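Local coordinates for putative thiol-disulfide oxidoreductase (Bacteroides vulgatus, PDB 4GRF), which probably carries out thiol-disulfide exchange as an oxidoreductase, this chain being the thioredoxin domain of a longer protein, at residues N20-S23 with L24-K28; D100-S104 with Y105-G109; V91-K95 with D96-D100. All blocks are in the same frame, centred on the assembly; numbering follows the deposited sequence. Where two conformers were deposited one is given.

Contact 1. Residues N20-S23 with L24-K28; sequences NSVS and LNDFK
Ser23 and Asp26 grip each other where strand 21-23 turns into the 3-10 segment 24-26 of this thioredoxin domain, in a pattern resembling a capping box, its return arm weak. The firm arm is the bond from Ser23 N to Asp26 OD2, 3.0 Å long and nearly straight at 173°, although the donor meets the oxygen from above the carboxylate plane. CG of Asp26 stands anti to its carbonyl carbon (chi1 -73°), which turns the carboxylate back along the chain to Ser23. The return arm, Asp26 N to Ser23 OG at 3.2 Å, is weak and, since Ser23 was deposited in two conformers, doubtful. Asp26 N is also held by the backbone, giving a 3.0 Å bond to Ser23 O.

Within 24-28, Lys28 NZ bonds Asn25 OD1 at 2.7 Å, in the carbonyl plane.

The apolar part joins Val22 to Phe27, whose side chains cross at about a right angle. Val22 CG1 reaches Phe27 CZ at 3.7 Å and lies at the same distance from Asp26 OD2, so one methyl borders both ring and carboxylate. Tyr66 adds its ring against Phe27 and hydrogen-bonds Val22 O. CB of Asp26 sits over one face of the Phe27 ring, offset toward the rim, while CD2 of Phe27 comes obliquely to Ser23 O at 3.5 Å.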
loop_
_atom_site.group_PDB
_atom_site.type_symbol
_atom_site.label_atom_id
_atom_site.label_comp_id
_atom_site.label_asym_id
_atom_site.label_seq_id
_atom_site.Cartn_x
_atom_site.Cartn_y
_atom_site.Cartn_z
ATOM N N ASN A 20 -0.977 -10.205 -13.420
ATOM C CA ASN A 20 -0.218 -11.194 -12.668
ATOM C C ASN A 20 -0.488 -11.097 -11.164
ATOM O O ASN A 20 -0.802 -10.036 -10.656
ATOM C CB ASN A 20 1.255 -11.023 -12.961
ATOM C CG ASN A 20 1.573 -11.266 -14.418
ATOM O OD1 ASN A 20 1.105 -12.235 -14.993
ATOM N ND2 ASN A 20 2.336 -10.381 -15.013
ATOM N N SER A 21 -0.377 -12.214 -10.458
ATOM C CA SER A 21 -0.548 -12.203 -9.024
ATOM C C SER A 21 0.741 -11.671 -8.408
ATOM O O SER A 21 1.834 -12.113 -8.761
ATOM C CB SER A 21 -0.819 -13.612 -8.504
ATOM O OG SER A 21 -2.164 -13.963 -8.739
ATOM N N VAL A 22 0.604 -10.718 -7.496
ATOM C CA VAL A 22 1.742 -10.109 -6.825
ATOM C C VAL A 22 1.376 -10.008 -5.350
ATOM O O VAL A 22 0.286 -9.529 -5.003
ATOM C CB VAL A 22 2.048 -8.702 -7.380
ATOM C CG1 VAL A 22 3.206 -8.073 -6.612
ATOM C CG2 VAL A 22 2.398 -8.779 -8.861
ATOM N N SER A 23 2.269 -10.517 -4.508
ATOM C CA SER A 23 2.057 -10.616 -3.070
ATOM C C SER A 23 2.994 -9.692 -2.300
ATOM O O SER A 23 4.045 -9.341 -2.782
ATOM C CB SER A 23 2.369 -12.028 -2.599
ATOM O OG SER A 23 3.758 -12.254 -2.687
ATOM N N LEU A 24 2.611 -9.355 -1.086
ATOM C CA LEU A 24 3.460 -8.549 -0.218
ATOM C C LEU A 24 4.820 -9.233 -0.029
ATOM O O LEU A 24 5.859 -8.577 -0.016
ATOM C CB LEU A 24 2.775 -8.322 1.124
ATOM C CG LEU A 24 3.604 -7.540 2.153
ATOM C CD1 LEU A 24 4.051 -6.177 1.633
ATOM C CD2 LEU A 24 2.810 -7.426 3.445
ATOM N N ASN A 25 4.806 -10.557 0.088
ATOM C CA ASN A 25 6.048 -11.343 0.276
ATOM C C ASN A 25 7.046 -11.162 -0.872
ATOM O O ASN A 25 8.257 -11.323 -0.692
ATOM C CB ASN A 25 5.679 -12.822 0.448
ATOM C CG ASN A 25 6.889 -13.710 0.706
ATOM O OD1 ASN A 25 7.596 -13.537 1.707
ATOM N ND2 ASN A 25 7.135 -14.666 -0.197
ATOM N N ASP A 26 6.549 -10.797 -2.061
ATOM C CA ASP A 26 7.401 -10.595 -3.207
ATOM C C ASP A 26 8.406 -9.478 -2.973
ATOM O O ASP A 26 9.422 -9.396 -3.670
ATOM C CB ASP A 26 6.573 -10.286 -4.464
ATOM C CG ASP A 26 5.841 -11.498 -5.004
ATOM O OD1 ASP A 26 6.261 -12.657 -4.739
ATOM O OD2 ASP A 26 4.846 -11.293 -5.730
ATOM N N PHE A 27 8.134 -8.633 -1.988
ATOM C CA PHE A 27 8.968 -7.466 -1.738
ATOM C C PHE A 27 9.842 -7.582 -0.498
ATOM O O PHE A 27 10.409 -6.580 -0.026
ATOM C CB PHE A 27 8.083 -6.234 -1.647
ATOM C CG PHE A 27 7.254 -6.036 -2.879
ATOM C CD1 PHE A 27 7.837 -5.581 -4.046
ATOM C CD2 PHE A 27 5.903 -6.347 -2.876
ATOM C CE1 PHE A 27 7.078 -5.423 -5.198
ATOM C CE2 PHE A 27 5.138 -6.183 -4.022
ATOM C CZ PHE A 27 5.728 -5.732 -5.180
ATOM N N LYS A 28 9.959 -8.795 0.022
ATOM C CA LYS A 28 10.929 -9.053 1.058
ATOM C C LYS A 28 12.294 -8.553 0.597
ATOM O O LYS A 28 12.673 -8.689 -0.580
ATOM C CB LYS A 28 10.984 -10.549 1.391
ATOM C CG LYS A 28 9.803 -11.049 2.211
ATOM C CD LYS A 28 10.074 -10.933 3.697
ATOM C CE LYS A 28 8.878 -11.268 4.574
ATOM N NZ LYS A 28 7.988 -12.351 4.096
#

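Contact 2. Residues D100-S104 with Y105-G109; sequences DVLES and YCIVG. With GSH (glutathione), chain H.
Tyr105 folds back against the last turn of helix 95-104, and its side chain touches that turn from the root outward. CB lies 3.8 Å from Val101 O. Beyond CG, CD1 meets the same oxygen at the ring edge, in plane, and comes within 3.4 Å of Ser104 OG; the side chain of Val101 is a looser neighbour of this ring carbon. The tip, OH, leaves the turn and hydrogen-bonds Pro10 O, while the ring meets Phe36 obliquely.

Val101 O takes two bonds from one face of its plane, from Tyr105 N at 3.1 Å and from Ser104 OG at 2.9 Å. Replacing Ser104 by an alanine would probably leave Val101 O with the Tyr105 N bond but without its hydroxyl mate, and open a gap beside Tyr105 CD1.

The helix ends in a Schellman motif. Cys106 takes positive phi (47°), Ile107 N bonds Leu102 O at 2.9 Å and 170°, and Cys106 N bonds Glu103 O at 2.9 Å. The apolar contact that commonly accompanies this motif is present too: Leu102 CD2 meets Ile107 CD1 at 3.5 Å, the two side chains crossing at about a right angle. The CB of Cys106 points away from the helix, and in the conformer given SG stands anti to the backbone N (chi1 -177°) and forms a 2.0 Å disulfide with SG2 of glutathione, which also hydrogen-bonds Ser2 O.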
loop_
_atom_site.group_PDB
_atom_site.type_symbol
_atom_site.label_atom_id
_atom_site.label_comp_id
_atom_site.label_asym_id
_atom_site.label_seq_id
_atom_site.Cartn_x
_atom_site.Cartn_y
_atom_site.Cartn_z
ATOM N N ASP A 100 -11.054 -11.246 4.284
ATOM C CA ASP A 100 -9.945 -11.891 4.999
ATOM C C ASP A 100 -8.765 -10.937 5.213
ATOM O O ASP A 100 -8.162 -10.911 6.279
ATOM C CB ASP A 100 -9.455 -13.122 4.247
ATOM C CG ASP A 100 -10.491 -14.222 4.203
ATOM O OD1 ASP A 100 -11.230 -14.384 5.204
ATOM O OD2 ASP A 100 -10.569 -14.915 3.167
ATOM N N VAL A 101 -8.429 -10.167 4.183
ATOM C CA VAL A 101 -7.321 -9.225 4.280
ATOM C C VAL A 101 -7.636 -8.122 5.280
ATOM O O VAL A 101 -6.817 -7.816 6.154
ATOM C CB VAL A 101 -6.956 -8.643 2.889
ATOM C CG1 VAL A 101 -5.961 -7.506 3.030
ATOM C CG2 VAL A 101 -6.373 -9.745 2.020
ATOM N N LEU A 102 -8.801 -7.484 5.146
ATOM C CA LEU A 102 -9.186 -6.439 6.074
ATOM C C LEU A 102 -9.228 -6.926 7.510
ATOM O O LEU A 102 -8.797 -6.219 8.413
ATOM C CB LEU A 102 -10.529 -5.838 5.709
ATOM C CG LEU A 102 -10.524 -5.141 4.346
ATOM C CD1 LEU A 102 -11.897 -4.579 4.054
ATOM C CD2 LEU A 102 -9.474 -4.035 4.295
ATOM N N GLU A 103 -9.769 -8.117 7.732
ATOM C CA GLU A 103 -9.815 -8.640 9.085
ATOM C C GLU A 103 -8.408 -8.911 9.606
ATOM O O GLU A 103 -8.088 -8.563 10.733
ATOM C CB GLU A 103 -10.667 -9.896 9.141
ATOM C CG GLU A 103 -12.150 -9.608 8.981
ATOM C CD GLU A 103 -12.985 -10.870 9.014
ATOM O OE1 GLU A 103 -12.400 -11.955 9.223
ATOM O OE2 GLU A 103 -14.218 -10.774 8.827
ATOM N N SER A 104 -7.554 -9.489 8.768
ATOM C CA SER A 104 -6.207 -9.848 9.199
ATOM C C SER A 104 -5.372 -8.624 9.597
ATOM O O SER A 104 -4.509 -8.726 10.454
ATOM C CB SER A 104 -5.494 -10.681 8.121
ATOM O OG SER A 104 -5.014 -9.882 7.058
ATOM N N TYR A 105 -5.627 -7.470 8.960
ATOM C CA TYR A 105 -4.939 -6.225 9.298
ATOM C C TYR A 105 -5.747 -5.363 10.253
ATOM O O TYR A 105 -5.315 -4.271 10.625
ATOM C CB TYR A 105 -4.603 -5.428 8.023
ATOM C CG TYR A 105 -3.355 -5.926 7.325
ATOM C CD1 TYR A 105 -3.407 -7.001 6.440
ATOM C CD2 TYR A 105 -2.113 -5.326 7.564
ATOM C CE1 TYR A 105 -2.265 -7.450 5.796
ATOM C CE2 TYR A 105 -0.966 -5.755 6.930
ATOM C CZ TYR A 105 -1.027 -6.822 6.063
ATOM O OH TYR A 105 0.111 -7.241 5.455
ATOM N N CYS A 106 -6.906 -5.886 10.647
ATOM C CA CYS A 106 -7.869 -5.187 11.485
ATOM C C CYS A 106 -8.132 -3.767 11.005
ATOM O O CYS A 106 -8.048 -2.797 11.767
ATOM C CB CYS A 106 -7.439 -5.135 12.931
ATOM S SG CYS A 106 -8.735 -4.326 13.875
ATOM N N ILE A 107 -8.455 -3.663 9.722
ATOM C CA ILE A 107 -8.667 -2.370 9.104
ATOM C C ILE A 107 -10.085 -1.932 9.315
ATOM O O ILE A 107 -11.034 -2.595 8.888
ATOM C CB ILE A 107 -8.368 -2.383 7.602
ATOM C CG1 ILE A 107 -6.879 -2.674 7.379
ATOM C CG2 ILE A 107 -8.726 -1.052 6.967
ATOM C CD1 ILE A 107 -6.522 -2.986 5.935
ATOM N N VAL A 108 -10.194 -0.797 9.984
ATOM C CA VAL A 108 -11.460 -0.213 10.351
ATOM C C VAL A 108 -11.818 0.943 9.427
ATOM O O VAL A 108 -12.983 1.142 9.075
ATOM C CB VAL A 108 -11.358 0.304 11.800
ATOM C CG1 VAL A 108 -12.619 1.021 12.216
ATOM C CG2 VAL A 108 -11.041 -0.849 12.748
ATOM N N GLY A 109 -10.816 1.730 9.068
ATOM C CA GLY A 109 -11.049 2.925 8.252
ATOM C C GLY A 109 -9.975 3.122 7.207
ATOM O O GLY A 109 -8.904 2.524 7.291
HETATM N N1 GSH H . -2.504 -11.122 16.932
HETATM C CA1 GSH H . -3.629 -10.171 17.139
HETATM C C1 GSH H . -4.657 -10.718 18.093
HETATM O O11 GSH H . -5.048 -9.992 19.035
HETATM O O12 GSH H . -5.089 -11.879 17.909
HETATM C CB1 GSH H . -4.257 -9.857 15.783
HETATM C CG1 GSH H . -5.625 -9.194 15.925
HETATM C CD1 GSH H . -5.488 -7.696 16.104
HETATM O OE1 GSH H . -4.406 -7.128 16.060
HETATM N N2 GSH H . -6.622 -7.025 16.299
HETATM C CA2 GSH H . -6.614 -5.585 16.415
HETATM C C2 GSH H . -5.768 -5.117 17.562
HETATM O O2 GSH H . -5.902 -5.593 18.680
HETATM C CB2 GSH H . -8.038 -5.053 16.579
HETATM S SG2 GSH H . -9.170 -5.699 15.329
HETATM N N3 GSH H . -4.900 -4.162 17.248
HETATM C CA3 GSH H . -4.014 -3.521 18.198
HETATM C C3 GSH H . -3.420 -2.261 17.595
HETATM O O31 GSH H . -2.603 -1.609 18.273
HETATM O O32 GSH H . -3.758 -1.911 16.436
#

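Contact 3. Residues V91-K95 with D96-D100; sequences VLLQK and DDVKD
Gln94 O receives the N-H of Asp97 at 2.8 Å, the firm bond of the first turn of helix 95-104, at the strand-to-helix junction that follows strand 89-92, the outermost of the five-stranded sheet of the thioredoxin fold. Its N-H...O angle of 158° marks it as sound. Val98 N, one residue on, is shared weakly between Gln94 O and Lys95 O, so the first turn passes gradually from a three-residue spacing toward the regular helical one.

Side chains pack around these bonds. Val98 places CG2 anti to its carbonyl carbon and beside its own N (chi1 170° for CG1), which lays this methyl against Gln94 O at 3.7 Å and against Leu93 CB at 3.9 Å. CB of Asp97 also lies close to Gln94 O.

The next shell ties these groups to strand 63-69 and its neighbouring loops. Leu93 is buried against Ile12 and Val68, and Val98 touches Thr70; backbone bonds tie Val91 and Leu93 to Ser69, and Leu92 to Ile15 of strand 13-15.

Two waters bridge the turn. One accepts from Gln94 N and donates to Asp97 OD2 at 2.7 Å, a water-bridged counterpart of the side-chain arm of a capping box. The carboxylates of Asp96, which is poorly ordered, and Asp97 lie at the helix start, where the helix dipole would probably favour negative charge. The second water extends the backbone pattern, giving its hydrogen to Lys95 O at 2.6 Å and accepting from Lys99 N at 3.0 Å.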
loop_
_atom_site.group_PDB
_atom_site.type_symbol
_atom_site.label_atom_id
_atom_site.label_comp_id
_atom_site.label_asym_id
_atom_site.label_seq_id
_atom_site.Cartn_x
_atom_site.Cartn_y
_atom_site.Cartn_z
ATOM N N VAL A 91 -2.207 -3.572 -6.820
ATOM C CA VAL A 91 -3.000 -4.781 -6.970
ATOM C C VAL A 91 -4.442 -4.566 -6.549
ATOM O O VAL A 91 -4.748 -3.710 -5.724
ATOM C CB VAL A 91 -2.442 -5.991 -6.195
ATOM C CG1 VAL A 91 -1.043 -6.325 -6.679
ATOM C CG2 VAL A 91 -2.498 -5.765 -4.681
ATOM N N LEU A 92 -5.315 -5.373 -7.145
ATOM C CA LEU A 92 -6.719 -5.435 -6.779
ATOM C C LEU A 92 -7.010 -6.776 -6.136
ATOM O O LEU A 92 -6.715 -7.834 -6.721
ATOM C CB LEU A 92 -7.572 -5.272 -8.037
ATOM C CG LEU A 92 -9.082 -5.281 -7.845
ATOM C CD1 LEU A 92 -9.524 -4.123 -6.968
ATOM C CD2 LEU A 92 -9.777 -5.223 -9.198
ATOM N N LEU A 93 -7.597 -6.733 -4.950
ATOM C CA LEU A 93 -7.977 -7.952 -4.227
ATOM C C LEU A 93 -9.128 -8.641 -4.959
ATOM O O LEU A 93 -10.051 -7.988 -5.473
ATOM C CB LEU A 93 -8.382 -7.647 -2.801
ATOM C CG LEU A 93 -7.273 -7.103 -1.900
ATOM C CD1 LEU A 93 -7.813 -6.782 -0.512
ATOM C CD2 LEU A 93 -6.108 -8.075 -1.835
ATOM N N GLN A 94 -9.059 -9.951 -5.034
ATOM C CA GLN A 94 -10.213 -10.691 -5.542
ATOM C C GLN A 94 -11.299 -10.632 -4.476
ATOM O O GLN A 94 -11.012 -10.583 -3.275
ATOM C CB GLN A 94 -9.806 -12.105 -5.908
ATOM C CG GLN A 94 -8.572 -12.106 -6.796
ATOM C CD GLN A 94 -8.497 -13.301 -7.720
ATOM O OE1 GLN A 94 -7.455 -13.938 -7.835
ATOM N NE2 GLN A 94 -9.602 -13.607 -8.386
ATOM N N LYS A 95 -12.551 -10.596 -4.931
ATOM C CA LYS A 95 -13.717 -10.468 -4.059
ATOM C C LYS A 95 -13.631 -11.369 -2.831
ATOM O O LYS A 95 -13.881 -10.925 -1.716
ATOM C CB LYS A 95 -14.975 -10.816 -4.870
ATOM C CG LYS A 95 -16.290 -10.794 -4.110
ATOM C CD LYS A 95 -17.434 -11.146 -5.057
ATOM C CE LYS A 95 -18.564 -11.875 -4.352
ATOM N NZ LYS A 95 -19.247 -11.006 -3.356
ATOM N N ASP A 96 -13.267 -12.627 -3.053
ATOM C CA ASP A 96 -13.255 -13.629 -1.987
ATOM C C ASP A 96 -12.123 -13.440 -1.000
ATOM O O ASP A 96 -12.025 -14.189 -0.035
ATOM C CB ASP A 96 -13.144 -15.033 -2.580
ATOM C CG ASP A 96 -14.472 -15.554 -3.098
ATOM O OD1 ASP A 96 -15.503 -14.864 -2.919
ATOM O OD2 ASP A 96 -14.483 -16.658 -3.683
ATOM N N ASP A 97 -11.260 -12.456 -1.239
ATOM C CA ASP A 97 -10.110 -12.217 -0.353
ATOM C C ASP A 97 -10.235 -10.928 0.440
ATOM O O ASP A 97 -9.530 -10.737 1.426
ATOM C CB ASP A 97 -8.816 -12.166 -1.143
ATOM C CG ASP A 97 -8.401 -13.512 -1.669
ATOM O OD1 ASP A 97 -8.747 -14.553 -1.052
ATOM O OD2 ASP A 97 -7.719 -13.522 -2.709
ATOM N N VAL A 98 -11.136 -10.045 0.014
ATOM C CA VAL A 98 -11.244 -8.737 0.641
ATOM C C VAL A 98 -11.492 -8.795 2.148
ATOM O O VAL A 98 -10.789 -8.160 2.921
ATOM C CB VAL A 98 -12.369 -7.914 0.002
ATOM C CG1 VAL A 98 -12.643 -6.656 0.818
ATOM C CG2 VAL A 98 -12.003 -7.565 -1.435
ATOM N N LYS A 99 -12.508 -9.542 2.567
ATOM C CA LYS A 99 -12.839 -9.604 3.976
ATOM C C LYS A 99 -11.679 -10.192 4.792
ATOM O O LYS A 99 -11.351 -9.677 5.855
ATOM C CB LYS A 99 -14.115 -10.422 4.186
ATOM C CG LYS A 99 -14.716 -10.287 5.576
ATOM C CD LYS A 99 -16.013 -11.068 5.700
ATOM C CE LYS A 99 -16.525 -11.066 7.129
ATOM N NZ LYS A 99 -17.662 -12.008 7.310
ATOM N N ASP A 100 -11.054 -11.246 4.284
ATOM C CA ASP A 100 -9.945 -11.891 4.999
ATOM C C ASP A 100 -8.765 -10.937 5.213
ATOM O O ASP A 100 -8.162 -10.911 6.279
ATOM C CB ASP A 100 -9.455 -13.122 4.247
ATOM C CG ASP A 100 -10.491 -14.222 4.203
ATOM O OD1 ASP A 100 -11.230 -14.384 5.204
ATOM O OD2 ASP A 100 -10.569 -14.915 3.167
HETATM O O HOH W 1 -6.767 -11.388 -3.978
HETATM O O HOH W 2 -14.377 -11.123 0.790
#

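Contacts 2 and 3 are the two ends of helix 95-104 and share Asp100: contact 3 starts the helix at the surface, with one firm and two weak backbone bonds and water bridges, whereas contact 2 ends it, partly buried and joined to glutathione. Contact 1, also at the surface, runs off the short two-stranded sheet into a 3-10 turn, where a carboxylate bonds Ser23 N directly; in contact 3 a water stands between. Van der Waals packing connects all three. Leu24 CD2 of contact 1 packs on Tyr105 OH of contact 2 at 3.4 Å, Val22 O touches Val91 CG1 of contact 3, and Val101 CB meets Leu93 CD1 at 4.0 Å. The annotated sites touch contact 2 alone.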